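Local atomic coordinates of protease Do-like 2, chloroplastic (Arabidopsis thaliana, PDB entry 4FLN), a protein that acts as a chloroplast serine protease that makes the primary cleavage in the photodamaged D1 protein of photosystem II. Residues Glu296-Val301 with Ile339-Ala344; Leu255-Gln260 with Ser288-Val293; Asp462-Phe467 with Val476-Ala481; Leu440-Ile445 with His455-Cys460; Tyr54-Ala59 with His95-Lys100. All blocks are in the same frame, centred on the assembly; numbering follows the deposited sequence.

Along the chain interaction 5 comes first, followed by interactions 2, 1, 4 and 3, each closing before the next opens. Interaction 5 lies in the protease domain, its centre about 39 Å from that of interaction 2. Interactions 1 and 2 belong to the first PDZ domain; their centres are about 11 Å apart, both reach the same curled sheet, and they touch where Ile339 meets Leu255 and Arg343 meets Val293. Interactions 3 and 4, their centres about 10 Å apart, share the second PDZ domain through neighbouring strands 437-442 and 464-469 and touch where Asn443 meets Val466. Three domains are thus sampled, each meeting a neighbouring subunit of the six-chain assembly through residues of these contacts.

Interaction 1: Glu296-Val301 with Ile339-Ala344; sequences EGDVIV and IGIIRA
Val299 and Ile342 form a hydrogen-bonded antiparallel pair, Val299 N to Ile342 O 3.1 Å and Ile342 N to Val299 O 3.0 Å, and a further bond runs from Val301 N to Gly340 O (2.7 Å). The neighbouring pair, Ile300 with Ile341, is non-hydrogen-bonded and turns its side chains to the other face of the sheet, where Ile341 CD1 lies 3.5 Å from Ile300 CB and Ile300 CD1 meets Ile339 CG2 at 3.9 Å. Ile342 CD1 rests on Val301 CG2 at 3.7 Å. Branched aliphatic residues suit these extended, buried positions. Arg343, at the end of its strand, grips Asp298, just before the other strand, side-on: NE points at OD1 (3.2 Å, with the hydrogen almost in line at 174°) and NH2 at OD2 (2.7 Å). Both oxygens are met on their syn sides, the carboxylate and guanidinium planes lying 33° apart. A bend at chi3 (-66°) in Arg343 brings the guanidinium edge to the acid. NH2 also bonds Val293 O, and OD2 accepts from Lys295 N. A leucine replacing Arg343 would probably leave the buried Asp298 carboxylate without its countercharge and Val293 O without this donor. Strand 299-303 is thus held between 279-284 and 336-343, in the curled antiparallel sheet of a PDZ domain.

Interaction 2: Leu255-Gln260 with Ser288-Val293; sequences LGVLLQ and SDASKV
Ala290 and Ser288 press small side chains against the backbone of Leu255 and Gly256. The Ala290 methyl CB sits 3.7 Å from Leu255 O and, at the limit of contact, 4.5 Å from Val257 CG2. Ser288 OG lies 3.7 Å from Gly256 O; no hydrogen bond crosses between the two segments. Gly256 suits its place twice over: its phi is positive (71°), and a side chain there would run into the serine hydroxyl. Ser288 has OG between its backbone N and carbonyl carbon (chi1 83°), and the hydroxyl is bonded to Glu285 O, whose residue also shares a backbone bond with Gly256. Leu-Gly-Val-Leu, entering strand 257-261, is consistent with the carboxylate-binding loop of a PDZ domain, followed by the strand that a peptide extends. Here Leu255, Val257 and Leu259 do share backbone hydrogen bonds with a bound peptide. Farther out, Leu255 packs on Phe324, Leu354 and Val352, while Val257 rests on Val284 and Leu294, so that apolar residues support the loop. Asp289 OD2 accepts from Val353 N and fastens the 288-293 loop to strand 346-353. At the far end of the binding strand, Gln260 NE2 bonds Val474 O of the second subunit.

Interaction 3: Asp462-Phe467 with Val476-Ala481; sequences DKYLVF and VLEREA
Lys463 sends CG anti to its backbone N (chi1 173°) and then bends at chi2 (57°), which carries NZ into a salt bridge with OE1 of Glu478 (3.0 Å), held out on an extended chain; the ammonium comes from above the carboxylate plane. The two residues lie at one end of the beta hairpin 464-469/474-478 of the second PDZ domain. Leu465 and Leu477 make the hydrogen-bonded antiparallel pair, Leu465 N to Leu477 O 2.6 Å and Leu477 N to Leu465 O 2.9 Å. Glu478 occupies the N-cap position of helix 479-493, and Arg479 N, in the first turn, bonds Lys463 O (3.1 Å), tying the helix start to the residue leading into strand 464-469. One face of the hairpin carries Tyr464, Val466 and Val476: the two valines lie side by side, CG2 to CG2 3.8 Å, and Val476 CG1 touches Tyr464 CD2 at 3.7 Å. The tyrosine combines an apolar ring for this packing with a hydroxyl that bonds Glu269 of the second subunit. The aliphatic part of Arg479 crosses Leu465 at about a right angle. Beyond it, Leu477 CD1 meets the edge of the Phe467 ring, 3.9 Å from CE1.

Interaction 4: Leu440-Ile445 with His455-Cys460; sequences LKFNGI and HLIDMC
In the second PDZ domain, a beta-hairpin turn packs against helix 450-459, with Phe442 inserted towards Leu456 and Ile457. The type I' turn runs from Phe442 to Ile445 and connects strands 437-442 and 445-446. Asn443 and Gly444 fit its two middle places, both having positive phi, which these residue types tolerate well. Phe442 has CG anti to its backbone N (chi1 168°), a setting that carries the ring to the helix. Ile457 CD1 lies over one ring face in a CH-pi contact, 4.2 Å from the Phe442 ring centroid, and Leu456 CB comes 3.9 Å from Phe442 CD2. Cys460 SG stands at the ring edge, 5.2 Å from the same Phe442 centroid, as a sulfur-aromatic contact. The ring also meets Phe467 edge-to-face, joining the helix to strand 464-469. An alanine in place of Phe442 would probably open a gap between Leu456 and Ile457 on the helix and Phe467 on the strand, leaving the Cys460 sulfur without its aromatic neighbour. Asn443 CG lies over a face of the Phe442 ring, offset toward the rim, while its OD1 accepts from Val466 N. At the outer, more exposed side, Ile445 CG2 touches Leu456 CD1 at 4.0 Å.

Interaction 5: Tyr54-Ala59 with His95-Lys100; sequences YCTHTA and HDTQVK
Tyr54 and Lys100 form a hydrogen-bonded antiparallel pair, Tyr54 N to Lys100 O and Lys100 N to Tyr54 O both 2.7 Å, where strands 50-57 and 96-102 close the N-terminal barrel of a trypsin-like protease. Farther on, Thr56 N bonds Gln98 O at 3.0 Å, but the chain turns a corner at Thr97, and Thr56 O receives Thr97 N (2.9 Å) instead. Past the corner, Thr58 N makes a weak bond to His95 O. Thr58 OG1 donates to Thr97 OG1 at 2.7 Å, both hydroxyls anti to their own carbonyl carbons. Ala59, small enough to lie against the His95 ring, has CA over its face, 4.2 Å from the centroid. His57, whose ring nitrogens bond Glu94 O and Ser74 OG, has its side chain about 7 Å from that of His91, probably a charge-relay residue. Tyr493 of the third subunit packs on Thr58 and Thr97. With most bonds between backbone atoms, the pairing probably depends little on side-chain identity, except at the Thr58-Thr97 hydroxyls.

Interaction 1: Glu296-Val301 with Ile339-Ala344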
# COMPACT_ATOMS: atom_id res chain seq x y z
N GLU B 296 -46.95 -11.20 6.70
CA GLU B 296 -46.18 -11.60 5.53
C GLU B 296 -47.15 -12.02 4.45
O GLU B 296 -48.05 -12.81 4.70
CB GLU B 296 -45.28 -12.80 5.83
CG GLU B 296 -44.55 -12.77 7.16
CD GLU B 296 -43.83 -14.09 7.43
OE1 GLU B 296 -42.95 -14.12 8.32
OE2 GLU B 296 -44.13 -15.09 6.74
N GLY B 297 -46.96 -11.51 3.24
CA GLY B 297 -47.84 -11.88 2.14
C GLY B 297 -48.84 -10.79 1.81
O GLY B 297 -49.55 -10.87 0.80
N ASP B 298 -48.92 -9.78 2.67
CA ASP B 298 -49.70 -8.59 2.37
C ASP B 298 -49.01 -7.75 1.30
O ASP B 298 -47.79 -7.59 1.29
CB ASP B 298 -49.91 -7.76 3.64
CG ASP B 298 -50.91 -8.40 4.60
OD1 ASP B 298 -51.36 -9.54 4.33
OD2 ASP B 298 -51.24 -7.76 5.62
N VAL B 299 -49.81 -7.21 0.39
CA VAL B 299 -49.26 -6.31 -0.61
C VAL B 299 -49.77 -4.93 -0.31
O VAL B 299 -50.95 -4.67 -0.54
CB VAL B 299 -49.74 -6.70 -2.00
CG1 VAL B 299 -49.16 -5.73 -3.04
CG2 VAL B 299 -49.37 -8.15 -2.31
N ILE B 300 -48.93 -4.03 0.18
CA ILE B 300 -49.46 -2.70 0.39
C ILE B 300 -49.65 -2.04 -0.98
O ILE B 300 -48.80 -2.13 -1.86
CB ILE B 300 -48.71 -1.78 1.42
CG1 ILE B 300 -47.99 -0.64 0.71
CG2 ILE B 300 -47.82 -2.54 2.43
CD1 ILE B 300 -48.35 0.70 1.28
N VAL B 301 -50.80 -1.40 -1.12
CA VAL B 301 -51.31 -0.91 -2.39
C VAL B 301 -51.48 0.62 -2.36
O VAL B 301 -51.06 1.32 -3.27
CB VAL B 301 -52.59 -1.68 -2.80
CG1 VAL B 301 -53.63 -0.74 -3.36
CG2 VAL B 301 -52.23 -2.79 -3.80
N ILE B 339 -53.80 2.50 5.33
CA ILE B 339 -53.06 1.74 4.35
C ILE B 339 -53.95 0.74 3.61
O ILE B 339 -54.55 -0.15 4.21
CB ILE B 339 -51.86 1.02 5.01
CG1 ILE B 339 -50.92 2.06 5.63
CG2 ILE B 339 -51.12 0.16 4.00
CD1 ILE B 339 -49.73 1.46 6.36
N GLY B 340 -54.07 0.95 2.30
CA GLY B 340 -54.71 -0.01 1.43
C GLY B 340 -53.89 -1.26 1.16
O GLY B 340 -52.76 -1.20 0.67
N ILE B 341 -54.51 -2.41 1.42
CA ILE B 341 -53.80 -3.68 1.37
C ILE B 341 -54.52 -4.68 0.49
O ILE B 341 -55.74 -4.60 0.29
CB ILE B 341 -53.63 -4.24 2.82
CG1 ILE B 341 -52.15 -4.25 3.18
CG2 ILE B 341 -54.25 -5.62 3.00
CD1 ILE B 341 -51.54 -2.89 3.07
N ILE B 342 -53.77 -5.61 -0.07
CA ILE B 342 -54.36 -6.79 -0.67
C ILE B 342 -53.91 -7.98 0.15
O ILE B 342 -52.71 -8.28 0.22
CB ILE B 342 -53.97 -6.98 -2.15
CG1 ILE B 342 -54.43 -5.76 -2.98
CG2 ILE B 342 -54.56 -8.28 -2.70
CD1 ILE B 342 -54.17 -5.89 -4.46
N ARG B 343 -54.87 -8.63 0.79
CA ARG B 343 -54.61 -9.81 1.60
C ARG B 343 -55.36 -10.97 0.98
O ARG B 343 -56.50 -10.82 0.57
CB ARG B 343 -55.05 -9.58 3.05
CG ARG B 343 -54.90 -10.80 3.94
CD ARG B 343 -55.18 -10.45 5.37
NE ARG B 343 -54.17 -9.54 5.89
CZ ARG B 343 -54.37 -8.69 6.89
NH1 ARG B 343 -55.56 -8.62 7.48
NH2 ARG B 343 -53.38 -7.90 7.28
N ALA B 344 -54.72 -12.13 0.91
CA ALA B 344 -55.25 -13.20 0.07
C ALA B 344 -55.42 -12.61 -1.32
O ALA B 344 -54.44 -12.20 -1.97
CB ALA B 344 -56.56 -13.68 0.59
O HOH W 1 -51.69 -10.94 -0.74

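Interaction 2: Leu255-Gln260 with Ser288-Val293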
# COMPACT_ATOMS: atom_id res chain seq x y z
N LEU B 255 -42.67 2.61 9.22
CA LEU B 255 -43.83 1.75 9.09
C LEU B 255 -43.58 0.40 9.73
O LEU B 255 -44.53 -0.37 9.93
CB LEU B 255 -44.15 1.56 7.61
CG LEU B 255 -45.32 0.63 7.28
CD1 LEU B 255 -46.59 1.00 8.07
CD2 LEU B 255 -45.58 0.64 5.78
N GLY B 256 -42.32 0.11 10.04
CA GLY B 256 -41.93 -1.12 10.70
C GLY B 256 -42.02 -2.39 9.88
O GLY B 256 -42.34 -3.46 10.40
N VAL B 257 -41.71 -2.29 8.59
CA VAL B 257 -41.99 -3.38 7.66
C VAL B 257 -40.86 -3.60 6.64
O VAL B 257 -40.16 -2.66 6.27
CB VAL B 257 -43.37 -3.11 6.96
CG1 VAL B 257 -43.30 -3.28 5.46
CG2 VAL B 257 -44.43 -4.00 7.56
N LEU B 258 -40.67 -4.84 6.20
CA LEU B 258 -39.62 -5.20 5.24
C LEU B 258 -40.22 -5.58 3.89
O LEU B 258 -40.85 -6.62 3.75
CB LEU B 258 -38.81 -6.38 5.79
CG LEU B 258 -37.39 -6.71 5.33
CD1 LEU B 258 -37.32 -8.12 4.75
CD2 LEU B 258 -36.85 -5.69 4.35
N LEU B 259 -40.01 -4.73 2.88
CA LEU B 259 -40.71 -4.81 1.59
C LEU B 259 -39.94 -5.44 0.42
O LEU B 259 -38.73 -5.31 0.29
CB LEU B 259 -41.17 -3.41 1.16
CG LEU B 259 -42.06 -2.70 2.18
CD1 LEU B 259 -42.22 -1.25 1.79
CD2 LEU B 259 -43.41 -3.41 2.28
N GLN B 260 -40.68 -6.13 -0.44
CA GLN B 260 -40.10 -6.66 -1.66
C GLN B 260 -40.79 -6.00 -2.87
O GLN B 260 -42.02 -5.90 -2.90
CB GLN B 260 -40.24 -8.18 -1.71
CG GLN B 260 -39.58 -8.83 -2.90
CD GLN B 260 -39.65 -10.35 -2.88
OE1 GLN B 260 -39.41 -11.00 -1.86
NE2 GLN B 260 -39.98 -10.93 -4.04
N SER B 288 -43.43 -2.87 16.54
CA SER B 288 -44.22 -1.86 15.83
C SER B 288 -45.69 -2.28 15.76
O SER B 288 -46.00 -3.47 15.78
CB SER B 288 -43.67 -1.62 14.43
OG SER B 288 -44.15 -2.60 13.53
N ASP B 289 -46.59 -1.29 15.74
CA ASP B 289 -48.02 -1.55 15.68
C ASP B 289 -48.40 -2.39 14.46
O ASP B 289 -49.42 -3.09 14.47
CB ASP B 289 -48.83 -0.26 15.69
CG ASP B 289 -50.32 -0.51 15.57
OD1 ASP B 289 -50.86 -1.34 16.35
OD2 ASP B 289 -50.95 0.11 14.68
N ALA B 290 -47.57 -2.35 13.43
CA ALA B 290 -47.79 -3.26 12.32
C ALA B 290 -47.52 -4.60 12.97
O ALA B 290 -47.24 -4.66 14.16
CB ALA B 290 -46.80 -2.99 11.24
N SER B 291 -47.64 -5.69 12.23
CA SER B 291 -47.46 -7.01 12.83
C SER B 291 -48.58 -7.36 13.81
O SER B 291 -48.80 -8.53 14.09
CB SER B 291 -46.15 -7.06 13.62
OG SER B 291 -46.33 -6.59 14.95
N LYS B 292 -49.30 -6.35 14.30
CA LYS B 292 -50.61 -6.60 14.89
C LYS B 292 -51.65 -6.38 13.80
O LYS B 292 -52.81 -6.73 13.96
CB LYS B 292 -50.86 -5.67 16.07
CG LYS B 292 -50.11 -6.06 17.33
CD LYS B 292 -50.34 -5.04 18.43
CE LYS B 292 -50.89 -5.69 19.70
NZ LYS B 292 -49.81 -6.17 20.61
N VAL B 293 -51.20 -5.84 12.68
CA VAL B 293 -52.06 -5.32 11.62
C VAL B 293 -51.72 -5.95 10.27
O VAL B 293 -52.62 -6.45 9.58
CB VAL B 293 -51.96 -3.78 11.51
CG1 VAL B 293 -53.01 -3.26 10.56
CG2 VAL B 293 -52.09 -3.13 12.87

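Interaction 3: Asp462-Phe467 with Val476-Ala481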
# COMPACT_ATOMS: atom_id res chain seq x y z
N ASP B 462 -27.88 -16.67 46.00
CA ASP B 462 -27.49 -18.06 45.75
C ASP B 462 -26.02 -18.35 45.92
O ASP B 462 -25.20 -17.44 46.05
CB ASP B 462 -27.87 -18.47 44.33
CG ASP B 462 -29.32 -18.85 44.21
OD1 ASP B 462 -29.85 -19.45 45.18
OD2 ASP B 462 -29.92 -18.55 43.15
N LYS B 463 -25.69 -19.63 45.85
CA LYS B 463 -24.34 -20.09 46.11
C LYS B 463 -23.43 -19.59 45.00
O LYS B 463 -22.40 -18.97 45.25
CB LYS B 463 -24.31 -21.62 46.18
CG LYS B 463 -22.92 -22.24 46.28
CD LYS B 463 -22.13 -21.71 47.47
CE LYS B 463 -20.85 -22.50 47.67
NZ LYS B 463 -20.01 -21.94 48.76
N TYR B 464 -23.85 -19.83 43.76
CA TYR B 464 -23.05 -19.47 42.61
C TYR B 464 -23.71 -18.41 41.72
O TYR B 464 -24.93 -18.26 41.68
CB TYR B 464 -22.75 -20.71 41.77
CG TYR B 464 -22.05 -21.82 42.53
CD1 TYR B 464 -22.73 -22.99 42.86
CD2 TYR B 464 -20.72 -21.70 42.90
CE1 TYR B 464 -22.09 -24.00 43.55
CE2 TYR B 464 -20.08 -22.70 43.58
CZ TYR B 464 -20.77 -23.86 43.91
OH TYR B 464 -20.12 -24.86 44.59
N LEU B 465 -22.87 -17.66 41.02
CA LEU B 465 -23.33 -16.82 39.94
C LEU B 465 -23.11 -17.59 38.65
O LEU B 465 -21.96 -17.82 38.24
CB LEU B 465 -22.53 -15.51 39.92
CG LEU B 465 -22.68 -14.61 41.16
CD1 LEU B 465 -21.76 -13.40 41.07
CD2 LEU B 465 -24.12 -14.15 41.34
N VAL B 466 -24.19 -18.02 38.01
CA VAL B 466 -24.07 -18.81 36.79
C VAL B 466 -24.41 -18.01 35.52
O VAL B 466 -25.55 -17.59 35.33
CB VAL B 466 -24.94 -20.09 36.84
CG1 VAL B 466 -24.73 -20.92 35.60
CG2 VAL B 466 -24.60 -20.91 38.07
N PHE B 467 -23.42 -17.82 34.66
CA PHE B 467 -23.61 -17.08 33.42
C PHE B 467 -23.55 -18.03 32.23
O PHE B 467 -22.50 -18.61 31.96
CB PHE B 467 -22.52 -16.03 33.26
CG PHE B 467 -22.55 -14.96 34.32
CD1 PHE B 467 -21.71 -15.03 35.43
CD2 PHE B 467 -23.41 -13.87 34.21
CE1 PHE B 467 -21.72 -14.04 36.40
CE2 PHE B 467 -23.43 -12.89 35.18
CZ PHE B 467 -22.59 -12.98 36.28
N VAL B 476 -19.11 -20.12 35.91
CA VAL B 476 -19.65 -20.19 37.25
C VAL B 476 -18.71 -19.48 38.20
O VAL B 476 -17.50 -19.63 38.11
CB VAL B 476 -19.87 -21.64 37.72
CG1 VAL B 476 -19.95 -21.69 39.24
CG2 VAL B 476 -21.14 -22.21 37.11
N LEU B 477 -19.30 -18.68 39.09
CA LEU B 477 -18.53 -17.96 40.09
C LEU B 477 -19.19 -18.07 41.44
O LEU B 477 -20.41 -18.24 41.52
CB LEU B 477 -18.39 -16.50 39.70
CG LEU B 477 -17.53 -16.32 38.46
CD1 LEU B 477 -18.34 -15.72 37.33
CD2 LEU B 477 -16.32 -15.48 38.79
N GLU B 478 -18.40 -18.00 42.50
CA GLU B 478 -18.93 -18.06 43.86
C GLU B 478 -19.29 -16.67 44.40
O GLU B 478 -18.45 -15.77 44.44
CB GLU B 478 -17.92 -18.74 44.78
CG GLU B 478 -18.57 -19.56 45.87
CD GLU B 478 -17.64 -19.81 47.04
OE1 GLU B 478 -18.11 -19.68 48.20
OE2 GLU B 478 -16.45 -20.13 46.81
N ARG B 479 -20.55 -16.50 44.81
CA ARG B 479 -21.05 -15.19 45.24
C ARG B 479 -20.18 -14.49 46.28
O ARG B 479 -19.75 -13.36 46.06
CB ARG B 479 -22.49 -15.29 45.76
CG ARG B 479 -23.54 -14.94 44.73
CD ARG B 479 -24.91 -14.71 45.35
NE ARG B 479 -24.85 -13.70 46.40
CZ ARG B 479 -24.99 -13.97 47.69
NH1 ARG B 479 -25.21 -15.21 48.09
NH2 ARG B 479 -24.92 -13.00 48.58
N GLU B 480 -19.92 -15.16 47.39
CA GLU B 480 -19.28 -14.50 48.53
C GLU B 480 -17.86 -14.05 48.19
O GLU B 480 -17.44 -12.95 48.56
CB GLU B 480 -19.30 -15.40 49.77
N ALA B 481 -17.12 -14.90 47.48
CA ALA B 481 -15.76 -14.57 47.08
C ALA B 481 -15.73 -13.43 46.06
O ALA B 481 -14.81 -12.61 46.07
CB ALA B 481 -15.05 -15.80 46.51
O HOH W 2 -20.97 -17.33 47.82

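Interaction 4: Leu440-Ile445 with His455-Cys460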
# COMPACT_ATOMS: atom_id res chain seq x y z
N LEU B 440 -26.71 -14.82 27.81
CA LEU B 440 -28.10 -15.19 27.60
C LEU B 440 -28.85 -15.35 28.91
O LEU B 440 -29.83 -14.67 29.16
CB LEU B 440 -28.18 -16.48 26.77
CG LEU B 440 -27.45 -16.34 25.44
CD1 LEU B 440 -27.55 -17.61 24.62
CD2 LEU B 440 -27.96 -15.13 24.66
N LYS B 441 -28.39 -16.28 29.74
CA LYS B 441 -29.05 -16.52 31.02
C LYS B 441 -28.16 -16.20 32.21
O LYS B 441 -26.93 -16.22 32.12
CB LYS B 441 -29.52 -17.98 31.11
CG LYS B 441 -30.31 -18.43 29.90
CD LYS B 441 -31.02 -19.75 30.14
CE LYS B 441 -31.55 -20.32 28.83
NZ LYS B 441 -32.66 -21.30 29.02
N PHE B 442 -28.82 -15.87 33.31
CA PHE B 442 -28.18 -15.77 34.61
C PHE B 442 -28.97 -16.63 35.58
O PHE B 442 -30.17 -16.41 35.77
CB PHE B 442 -28.14 -14.32 35.10
CG PHE B 442 -27.75 -14.18 36.54
CD1 PHE B 442 -26.43 -13.97 36.90
CD2 PHE B 442 -28.71 -14.29 37.54
CE1 PHE B 442 -26.08 -13.84 38.23
CE2 PHE B 442 -28.35 -14.17 38.88
CZ PHE B 442 -27.04 -13.94 39.22
N ASN B 443 -28.30 -17.60 36.18
CA ASN B 443 -28.94 -18.53 37.11
C ASN B 443 -30.27 -19.06 36.56
O ASN B 443 -31.26 -19.17 37.28
CB ASN B 443 -29.13 -17.88 38.48
CG ASN B 443 -27.81 -17.66 39.20
OD1 ASN B 443 -26.74 -17.84 38.62
ND2 ASN B 443 -27.89 -17.28 40.47
N GLY B 444 -30.27 -19.38 35.27
CA GLY B 444 -31.42 -19.97 34.61
C GLY B 444 -32.33 -18.97 33.92
O GLY B 444 -33.14 -19.34 33.07
N ILE B 445 -32.18 -17.69 34.27
CA ILE B 445 -33.09 -16.66 33.78
C ILE B 445 -32.60 -15.90 32.55
O ILE B 445 -31.52 -15.31 32.57
CB ILE B 445 -33.36 -15.64 34.87
CG1 ILE B 445 -33.69 -16.34 36.18
CG2 ILE B 445 -34.47 -14.70 34.45
CD1 ILE B 445 -34.16 -15.40 37.26
N HIS B 455 -30.37 -6.06 38.18
CA HIS B 455 -31.37 -6.35 39.19
C HIS B 455 -31.28 -7.79 39.69
O HIS B 455 -31.60 -8.08 40.83
CB HIS B 455 -32.77 -6.09 38.65
CG HIS B 455 -33.85 -6.48 39.61
ND1 HIS B 455 -34.72 -7.53 39.36
CD2 HIS B 455 -34.21 -5.97 40.81
CE1 HIS B 455 -35.56 -7.64 40.37
NE2 HIS B 455 -35.28 -6.71 41.26
N LEU B 456 -30.85 -8.69 38.81
CA LEU B 456 -30.75 -10.09 39.17
C LEU B 456 -29.53 -10.34 40.04
O LEU B 456 -29.57 -11.13 40.98
CB LEU B 456 -30.76 -10.97 37.92
CG LEU B 456 -32.11 -10.98 37.19
CD1 LEU B 456 -32.07 -11.82 35.92
CD2 LEU B 456 -33.19 -11.49 38.12
N ILE B 457 -28.43 -9.66 39.73
CA ILE B 457 -27.23 -9.77 40.55
C ILE B 457 -27.53 -9.35 41.98
O ILE B 457 -27.18 -10.05 42.93
CB ILE B 457 -26.09 -8.90 40.02
CG1 ILE B 457 -25.31 -9.62 38.93
CG2 ILE B 457 -25.13 -8.54 41.14
CD1 ILE B 457 -26.15 -10.11 37.79
N ASP B 458 -28.19 -8.21 42.12
CA ASP B 458 -28.49 -7.66 43.44
C ASP B 458 -29.49 -8.50 44.25
O ASP B 458 -29.41 -8.57 45.47
CB ASP B 458 -28.97 -6.21 43.33
CG ASP B 458 -27.97 -5.30 42.65
OD1 ASP B 458 -26.78 -5.68 42.53
OD2 ASP B 458 -28.36 -4.19 42.24
N MET B 459 -30.43 -9.13 43.56
CA MET B 459 -31.39 -10.00 44.22
C MET B 459 -30.83 -11.39 44.49
O MET B 459 -31.49 -12.20 45.13
CB MET B 459 -32.67 -10.12 43.40
CG MET B 459 -33.46 -8.83 43.31
SD MET B 459 -33.93 -8.25 44.95
CE MET B 459 -34.49 -6.59 44.59
N CYS B 460 -29.62 -11.67 44.01
CA CYS B 460 -29.10 -13.03 44.11
C CYS B 460 -28.54 -13.33 45.49
O CYS B 460 -27.59 -12.69 45.95
CB CYS B 460 -28.02 -13.27 43.04
SG CYS B 460 -27.41 -14.99 42.97

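Interaction 5: Tyr54-Ala59 with His95-Lys100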
# COMPACT_ATOMS: atom_id res chain seq x y z
N TYR B 54 -17.88 27.02 17.44
CA TYR B 54 -16.79 26.34 18.13
C TYR B 54 -17.38 25.43 19.20
O TYR B 54 -18.21 25.85 20.00
CB TYR B 54 -15.84 27.33 18.78
CG TYR B 54 -15.23 28.34 17.83
CD1 TYR B 54 -13.91 28.23 17.43
CD2 TYR B 54 -15.98 29.40 17.35
CE1 TYR B 54 -13.35 29.16 16.57
CE2 TYR B 54 -15.43 30.33 16.49
CZ TYR B 54 -14.12 30.21 16.10
OH TYR B 54 -13.57 31.14 15.24
N CYS B 55 -16.93 24.18 19.20
CA CYS B 55 -17.44 23.19 20.14
C CYS B 55 -16.36 22.26 20.66
O CYS B 55 -15.57 21.70 19.89
CB CYS B 55 -18.56 22.38 19.50
SG CYS B 55 -19.02 20.92 20.45
N THR B 56 -16.34 22.08 21.97
CA THR B 56 -15.42 21.15 22.61
C THR B 56 -16.11 19.82 22.81
O THR B 56 -17.21 19.77 23.35
CB THR B 56 -14.94 21.71 23.95
OG1 THR B 56 -14.17 22.90 23.71
CG2 THR B 56 -14.07 20.71 24.66
N HIS B 57 -15.47 18.74 22.38
CA HIS B 57 -16.10 17.42 22.38
C HIS B 57 -15.46 16.46 23.37
O HIS B 57 -14.29 16.11 23.22
CB HIS B 57 -16.03 16.80 20.98
CG HIS B 57 -16.73 17.60 19.93
ND1 HIS B 57 -18.06 17.42 19.62
CD2 HIS B 57 -16.30 18.61 19.14
CE1 HIS B 57 -18.41 18.27 18.67
NE2 HIS B 57 -17.36 19.01 18.37
N THR B 58 -16.22 16.02 24.36
CA THR B 58 -15.78 14.88 25.16
C THR B 58 -16.73 13.72 24.98
O THR B 58 -17.82 13.70 25.54
CB THR B 58 -15.75 15.22 26.66
OG1 THR B 58 -15.11 16.49 26.85
CG2 THR B 58 -14.99 14.13 27.42
N ALA B 59 -16.29 12.72 24.22
CA ALA B 59 -17.09 11.52 24.03
C ALA B 59 -16.70 10.49 25.08
O ALA B 59 -15.60 10.55 25.63
CB ALA B 59 -16.87 10.97 22.64
N HIS B 95 -21.95 15.70 21.81
CA HIS B 95 -21.23 15.54 23.09
C HIS B 95 -20.63 16.85 23.59
O HIS B 95 -19.48 16.89 24.02
CB HIS B 95 -20.12 14.49 22.98
CG HIS B 95 -20.61 13.10 22.76
ND1 HIS B 95 -20.42 12.43 21.57
CD2 HIS B 95 -21.26 12.24 23.58
CE1 HIS B 95 -20.95 11.22 21.66
NE2 HIS B 95 -21.46 11.07 22.87
N ASP B 96 -21.42 17.92 23.56
CA ASP B 96 -20.87 19.24 23.82
C ASP B 96 -20.44 19.43 25.27
O ASP B 96 -21.24 19.31 26.20
CB ASP B 96 -21.88 20.33 23.41
CG ASP B 96 -23.13 20.34 24.28
OD1 ASP B 96 -23.91 19.37 24.21
OD2 ASP B 96 -23.33 21.33 25.02
N THR B 97 -19.16 19.73 25.46
CA THR B 97 -18.66 20.17 26.75
C THR B 97 -18.97 21.65 26.90
O THR B 97 -19.46 22.11 27.93
CB THR B 97 -17.15 19.97 26.86
OG1 THR B 97 -16.86 18.57 26.87
CG2 THR B 97 -16.63 20.61 28.12
N GLN B 98 -18.68 22.40 25.84
CA GLN B 98 -19.07 23.80 25.74
C GLN B 98 -19.21 24.17 24.26
O GLN B 98 -18.59 23.57 23.38
CB GLN B 98 -18.06 24.71 26.44
CG GLN B 98 -16.67 24.67 25.84
CD GLN B 98 -15.71 25.60 26.54
OE1 GLN B 98 -14.75 26.08 25.94
NE2 GLN B 98 -15.95 25.86 27.83
N VAL B 99 -20.05 25.17 24.00
CA VAL B 99 -20.33 25.56 22.64
C VAL B 99 -20.29 27.08 22.54
O VAL B 99 -20.95 27.80 23.31
CB VAL B 99 -21.70 25.02 22.20
CG1 VAL B 99 -22.04 25.51 20.80
CG2 VAL B 99 -21.70 23.50 22.27
N LYS B 100 -19.50 27.56 21.59
CA LYS B 100 -19.28 28.99 21.44
C LYS B 100 -19.54 29.40 20.01
O LYS B 100 -19.26 28.65 19.07
CB LYS B 100 -17.84 29.34 21.84
CG LYS B 100 -17.11 28.21 22.57
CD LYS B 100 -15.62 28.17 22.22
CE LYS B 100 -14.94 26.93 22.79
NZ LYS B 100 -13.53 26.79 22.32